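Local coordinates for N-acetylglucosaminidase (Paenibacillus barengoltzii, PDB 6INX), which probably hydrolyses beta-linked N-acetylglucosaminyl bonds, such as those in the chitobiose core of N-glycans, as a family 18 glycoside hydrolase, at residues A[301-314]-A[330-342]. Sequence-based numbering, arbitrary orientation.
Sequences DDEMSIRYKCDYVK and RTHRLLDALYQGL
Helices 303-314 and 333-341 run side by side in nearly the same direction, their axes 8.9 Å apart at closest approach and crossing at -26°. The backbones come closest at G341, where C310 CB lies 3.4 Å from G341 O. C310 SG rests against L342 CG and L338 CD1. One turn back, I306 spreads its two branches along the partner helix: CG2, anti to the backbone N, meets L338 CD1 at 3.7 Å, while CD1 reaches L334 CD2. A337 CB packs on the CB and CG of E303.

Polar links close both ends. E303, its chain bent at chi2 (94°), turns its carboxylate back to R333: R333 NE donates to E303 OE2 at 3.1 Å, nearly along the C-O axis and 2° out of the guanidinium plane. A water joins E303 OE1 to R333 NH2, so both carboxylate oxygens are engaged. With an alanine in place of E303, R333 would probably lose its mate across the seam and be freer to turn, and the CG contacts with A337 CB and L334 CD2 would go. At the far end the extended K314 donates from NZ to G341 O at 2.9 Å, from above the carbonyl plane, and a second water ties NZ to the carbonyls of Q340 and L342.

D302 starts its helix with a capping box to S305, its other carboxylate oxygen bridged to R280. Inward, V313, L338 and L342 touch V321. Helix 303-316, strand 320-324 and helix 333-341 form the last alpha-beta-alpha unit of the family 18 TIM barrel, its two helices side by side in the outer layer, against the strand that links them in sequence.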
loop_
_atom_site.group_PDB
_atom_site.type_symbol
_atom_site.label_atom_id
_atom_site.label_comp_id
_atom_site.label_asym_id
_atom_site.label_seq_id
_atom_site.Cartn_x
_atom_site.Cartn_y
_atom_site.Cartn_z
ATOM N N ASP A 301 -8.519 -3.095 -18.550
ATOM C CA ASP A 301 -7.779 -2.489 -19.655
ATOM C C ASP A 301 -8.631 -2.594 -20.917
ATOM O O ASP A 301 -9.339 -3.592 -21.122
ATOM C CB ASP A 301 -6.488 -3.292 -19.934
ATOM C CG ASP A 301 -5.198 -2.543 -19.567
ATOM O OD1 ASP A 301 -5.208 -1.306 -19.385
ATOM O OD2 ASP A 301 -4.143 -3.221 -19.467
ATOM N N ASP A 302 -8.574 -1.566 -21.762
ATOM C CA ASP A 302 -9.236 -1.675 -23.061
ATOM C C ASP A 302 -8.320 -1.181 -24.172
ATOM O O ASP A 302 -7.138 -0.933 -23.932
ATOM C CB ASP A 302 -10.610 -0.977 -23.055
ATOM C CG ASP A 302 -10.526 0.537 -22.901
ATOM O OD1 ASP A 302 -9.420 1.105 -22.856
ATOM O OD2 ASP A 302 -11.594 1.178 -22.835
ATOM N N GLU A 303 -8.842 -1.029 -25.396
ATOM C CA GLU A 303 -7.986 -0.544 -26.477
ATOM C C GLU A 303 -7.467 0.864 -26.194
ATOM O O GLU A 303 -6.353 1.210 -26.609
ATOM C CB GLU A 303 -8.738 -0.582 -27.813
ATOM C CG GLU A 303 -9.260 -1.963 -28.197
ATOM C CD GLU A 303 -10.696 -2.204 -27.757
ATOM O OE1 GLU A 303 -11.055 -1.874 -26.601
ATOM O OE2 GLU A 303 -11.479 -2.717 -28.577
ATOM N N MET A 304 -8.244 1.673 -25.473
ATOM C CA MET A 304 -7.851 3.049 -25.174
ATOM C C MET A 304 -6.680 3.089 -24.190
ATOM O O MET A 304 -5.670 3.763 -24.429
ATOM C CB MET A 304 -9.068 3.800 -24.622
ATOM C CG MET A 304 -8.972 5.313 -24.543
ATOM S SD MET A 304 -10.567 6.038 -24.060
ATOM C CE MET A 304 -11.523 5.818 -25.560
ATOM N N SER A 305 -6.785 2.358 -23.082
ATOM C CA SER A 305 -5.679 2.342 -22.129
ATOM C C SER A 305 -4.450 1.648 -22.710
ATOM O O SER A 305 -3.317 2.064 -22.450
ATOM C CB SER A 305 -6.120 1.694 -20.814
ATOM O OG SER A 305 -6.571 0.360 -20.998
ATOM N N ILE A 306 -4.655 0.610 -23.525
ATOM C CA ILE A 306 -3.528 -0.048 -24.173
ATOM C C ILE A 306 -2.789 0.917 -25.105
ATOM O O ILE A 306 -1.553 0.960 -25.111
ATOM C CB ILE A 306 -3.984 -1.340 -24.873
ATOM C CG1 ILE A 306 -4.275 -2.426 -23.831
ATOM C CG2 ILE A 306 -2.942 -1.819 -25.879
ATOM C CD1 ILE A 306 -4.931 -3.672 -24.430
ATOM N N ARG A 307 -3.520 1.733 -25.888
ATOM C CA ARG A 307 -2.815 2.706 -26.732
ATOM C C ARG A 307 -1.983 3.652 -25.886
ATOM O O ARG A 307 -0.842 3.966 -26.234
ATOM C CB ARG A 307 -3.765 3.503 -27.649
ATOM C CG ARG A 307 -3.162 4.740 -28.404
ATOM C CD ARG A 307 -2.147 4.207 -29.391
ATOM N NE ARG A 307 -1.493 5.191 -30.228
ATOM C CZ ARG A 307 -1.718 5.352 -31.536
ATOM N NH1 ARG A 307 -2.600 4.586 -32.195
ATOM N NH2 ARG A 307 -1.012 6.281 -32.211
ATOM N N TYR A 308 -2.536 4.122 -24.763
ATOM C CA TYR A 308 -1.758 4.994 -23.892
ATOM C C TYR A 308 -0.527 4.278 -23.346
ATOM O O TYR A 308 0.552 4.874 -23.253
ATOM C CB TYR A 308 -2.622 5.531 -22.749
ATOM C CG TYR A 308 -3.437 6.759 -23.109
ATOM C CD1 TYR A 308 -2.828 8.002 -23.241
ATOM C CD2 TYR A 308 -4.810 6.672 -23.296
ATOM C CE1 TYR A 308 -3.571 9.131 -23.567
ATOM C CE2 TYR A 308 -5.565 7.799 -23.622
ATOM C CZ TYR A 308 -4.933 9.019 -23.758
ATOM O OH TYR A 308 -5.670 10.146 -24.081
ATOM N N LYS A 309 -0.661 2.998 -22.997
ATOM C CA LYS A 309 0.489 2.241 -22.511
ATOM C C LYS A 309 1.561 2.105 -23.587
ATOM O O LYS A 309 2.757 2.219 -23.298
ATOM C CB LYS A 309 0.040 0.865 -22.016
ATOM C CG LYS A 309 -0.780 0.903 -20.719
ATOM C CD LYS A 309 -1.083 -0.499 -20.199
ATOM C CE LYS A 309 -1.876 -0.429 -18.891
ATOM N NZ LYS A 309 -2.144 -1.773 -18.281
ATOM N N CYS A 310 1.146 1.888 -24.840
ATOM C CA CYS A 310 2.106 1.773 -25.936
ATOM C C CYS A 310 2.821 3.094 -26.196
ATOM O O CYS A 310 4.043 3.113 -26.398
ATOM C CB CYS A 310 1.397 1.300 -27.204
ATOM S SG CYS A 310 0.804 -0.392 -27.135
ATOM N N ASP A 311 2.078 4.209 -26.195
ATOM C CA ASP A 311 2.707 5.516 -26.366
ATOM C C ASP A 311 3.720 5.783 -25.263
ATOM O O ASP A 311 4.771 6.387 -25.507
ATOM C CB ASP A 311 1.653 6.628 -26.358
ATOM C CG ASP A 311 0.668 6.528 -27.512
ATOM O OD1 ASP A 311 0.988 5.885 -28.531
ATOM O OD2 ASP A 311 -0.432 7.110 -27.400
ATOM N N TYR A 312 3.407 5.356 -24.033
ATOM C CA TYR A 312 4.329 5.524 -22.913
ATOM C C TYR A 312 5.598 4.710 -23.123
ATOM O O TYR A 312 6.706 5.191 -22.856
ATOM C CB TYR A 312 3.617 5.104 -21.619
ATOM C CG TYR A 312 4.439 5.221 -20.346
ATOM C CD1 TYR A 312 5.173 4.135 -19.855
ATOM C CD2 TYR A 312 4.442 6.397 -19.608
ATOM C CE1 TYR A 312 5.917 4.241 -18.687
ATOM C CE2 TYR A 312 5.184 6.509 -18.433
ATOM C CZ TYR A 312 5.912 5.428 -17.979
ATOM O OH TYR A 312 6.646 5.552 -16.815
ATOM N N VAL A 313 5.458 3.478 -23.613
ATOM C CA VAL A 313 6.625 2.644 -23.889
ATOM C C VAL A 313 7.539 3.326 -24.900
ATOM O O VAL A 313 8.762 3.372 -24.725
ATOM C CB VAL A 313 6.175 1.251 -24.368
ATOM C CG1 VAL A 313 7.288 0.526 -25.111
ATOM C CG2 VAL A 313 5.696 0.413 -23.183
ATOM N N LYS A 314 6.954 3.901 -25.951
ATOM C CA LYS A 314 7.752 4.562 -26.980
ATOM C C LYS A 314 8.414 5.823 -26.439
ATOM O O LYS A 314 9.611 6.046 -26.651
ATOM C CB LYS A 314 6.876 4.889 -28.191
ATOM C CG LYS A 314 6.357 3.670 -28.933
ATOM C CD LYS A 314 5.379 4.093 -30.016
ATOM C CE LYS A 314 5.180 2.999 -31.033
ATOM N NZ LYS A 314 4.110 3.364 -32.005
ATOM N N ARG A 330 -11.497 -13.251 -26.406
ATOM C CA ARG A 330 -11.884 -13.902 -27.648
ATOM C C ARG A 330 -12.374 -12.922 -28.709
ATOM O O ARG A 330 -12.641 -13.346 -29.838
ATOM C CB ARG A 330 -12.936 -14.978 -27.373
ATOM C CG ARG A 330 -12.535 -15.959 -26.282
ATOM C CD ARG A 330 -13.478 -17.147 -26.217
ATOM N NE ARG A 330 -12.887 -18.345 -26.808
ATOM C CZ ARG A 330 -13.574 -19.280 -27.458
ATOM N NH1 ARG A 330 -14.888 -19.163 -27.605
ATOM N NH2 ARG A 330 -12.944 -20.332 -27.965
ATOM N N THR A 331 -12.510 -11.631 -28.382
ATOM C CA THR A 331 -12.789 -10.637 -29.414
ATOM C C THR A 331 -11.560 -10.309 -30.251
ATOM O O THR A 331 -11.705 -9.696 -31.314
ATOM C CB THR A 331 -13.320 -9.334 -28.807
ATOM O OG1 THR A 331 -12.222 -8.563 -28.299
ATOM C CG2 THR A 331 -14.328 -9.610 -27.693
ATOM N N HIS A 332 -10.363 -10.684 -29.792
ATOM C CA HIS A 332 -9.080 -10.456 -30.460
ATOM C C HIS A 332 -8.692 -8.986 -30.550
ATOM O O HIS A 332 -7.626 -8.669 -31.098
ATOM C CB HIS A 332 -8.999 -11.120 -31.844
ATOM C CG HIS A 332 -9.618 -12.482 -31.892
ATOM N ND1 HIS A 332 -9.043 -13.579 -31.288
ATOM C CD2 HIS A 332 -10.762 -12.924 -32.464
ATOM C CE1 HIS A 332 -9.806 -14.639 -31.487
ATOM N NE2 HIS A 332 -10.856 -14.269 -32.198
ATOM N N ARG A 333 -9.497 -8.075 -29.991
ATOM C CA ARG A 333 -9.259 -6.650 -30.171
ATOM C C ARG A 333 -8.072 -6.155 -29.352
ATOM O O ARG A 333 -7.363 -5.243 -29.788
ATOM C CB ARG A 333 -10.527 -5.857 -29.838
ATOM C CG ARG A 333 -11.772 -6.393 -30.554
ATOM C CD ARG A 333 -12.852 -5.331 -30.758
ATOM N NE ARG A 333 -13.452 -4.891 -29.504
ATOM C CZ ARG A 333 -14.602 -5.347 -29.012
ATOM N NH1 ARG A 333 -15.298 -6.277 -29.660
ATOM N NH2 ARG A 333 -15.056 -4.874 -27.861
ATOM N N LEU A 334 -7.830 -6.741 -28.172
ATOM C CA LEU A 334 -6.798 -6.193 -27.300
ATOM C C LEU A 334 -5.403 -6.515 -27.821
ATOM O O LEU A 334 -4.511 -5.658 -27.786
ATOM C CB LEU A 334 -7.001 -6.685 -25.864
ATOM C CG LEU A 334 -8.299 -6.255 -25.175
ATOM C CD1 LEU A 334 -8.265 -6.614 -23.693
ATOM C CD2 LEU A 334 -8.549 -4.760 -25.362
ATOM N N LEU A 335 -5.202 -7.729 -28.341
ATOM C CA LEU A 335 -3.934 -8.042 -28.994
ATOM C C LEU A 335 -3.723 -7.179 -30.236
ATOM O O LEU A 335 -2.613 -6.693 -30.484
ATOM C CB LEU A 335 -3.868 -9.525 -29.350
ATOM C CG LEU A 335 -2.661 -9.954 -30.199
ATOM C CD1 LEU A 335 -1.336 -9.501 -29.581
ATOM C CD2 LEU A 335 -2.676 -11.454 -30.398
ATOM N N ASP A 336 -4.778 -6.959 -31.022
ATOM C CA ASP A 336 -4.645 -6.077 -32.179
ATOM C C ASP A 336 -4.229 -4.668 -31.763
ATOM O O ASP A 336 -3.347 -4.060 -32.381
ATOM C CB ASP A 336 -5.963 -6.040 -32.949
ATOM C CG ASP A 336 -5.770 -6.196 -34.437
ATOM O OD1 ASP A 336 -4.748 -6.788 -34.844
ATOM O OD2 ASP A 336 -6.635 -5.720 -35.201
ATOM N N ALA A 337 -4.841 -4.137 -30.699
ATOM C CA ALA A 337 -4.490 -2.804 -30.225
ATOM C C ALA A 337 -3.032 -2.734 -29.791
ATOM O O ALA A 337 -2.339 -1.743 -30.059
ATOM C CB ALA A 337 -5.410 -2.406 -29.070
ATOM N N LEU A 338 -2.544 -3.779 -29.113
ATOM C CA LEU A 338 -1.146 -3.821 -28.705
ATOM C C LEU A 338 -0.230 -3.864 -29.920
ATOM O O LEU A 338 0.760 -3.122 -30.001
ATOM C CB LEU A 338 -0.920 -5.051 -27.820
ATOM C CG LEU A 338 0.273 -5.049 -26.880
ATOM C CD1 LEU A 338 0.141 -3.887 -25.939
ATOM C CD2 LEU A 338 0.310 -6.366 -26.107
ATOM N N TYR A 339 -0.546 -4.737 -30.878
ATOM C CA TYR A 339 0.259 -4.851 -32.090
ATOM C C TYR A 339 0.310 -3.533 -32.858
ATOM O O TYR A 339 1.381 -3.109 -33.311
ATOM C CB TYR A 339 -0.314 -5.966 -32.964
ATOM C CG TYR A 339 0.349 -6.085 -34.311
ATOM C CD1 TYR A 339 1.646 -6.569 -34.424
ATOM C CD2 TYR A 339 -0.322 -5.721 -35.470
ATOM C CE1 TYR A 339 2.261 -6.680 -35.655
ATOM C CE2 TYR A 339 0.283 -5.829 -36.704
ATOM C CZ TYR A 339 1.574 -6.310 -36.789
ATOM O OH TYR A 339 2.184 -6.424 -38.020
ATOM N N GLN A 340 -0.834 -2.865 -33.005
ATOM C CA GLN A 340 -0.863 -1.590 -33.719
ATOM C C GLN A 340 -0.102 -0.509 -32.968
ATOM O O GLN A 340 0.528 0.356 -33.585
ATOM C CB GLN A 340 -2.303 -1.130 -33.898
ATOM C CG GLN A 340 -3.146 -2.007 -34.770
ATOM C CD GLN A 340 -4.611 -1.671 -34.610
ATOM O OE1 GLN A 340 -4.970 -0.768 -33.845
ATOM N NE2 GLN A 340 -5.466 -2.405 -35.304
ATOM N N GLY A 341 -0.177 -0.518 -31.635
ATOM C CA GLY A 341 0.439 0.535 -30.854
ATOM C C GLY A 341 1.946 0.467 -30.789
ATOM O O GLY A 341 2.580 1.459 -30.418
ATOM N N LEU A 342 2.538 -0.675 -31.133
ATOM C CA LEU A 342 3.983 -0.832 -31.012
ATOM C C LEU A 342 4.655 -1.061 -32.366
ATOM O O LEU A 342 4.001 -0.975 -33.404
ATOM C CB LEU A 342 4.306 -1.975 -30.053
ATOM C CG LEU A 342 3.935 -1.677 -28.597
ATOM C CD1 LEU A 342 4.113 -2.927 -27.750
ATOM C CD2 LEU A 342 4.776 -0.532 -28.048
HETATM O O HOH W 1 -13.929 -2.751 -26.793
HETATM O O HOH W 2 3.140 1.784 -33.835
#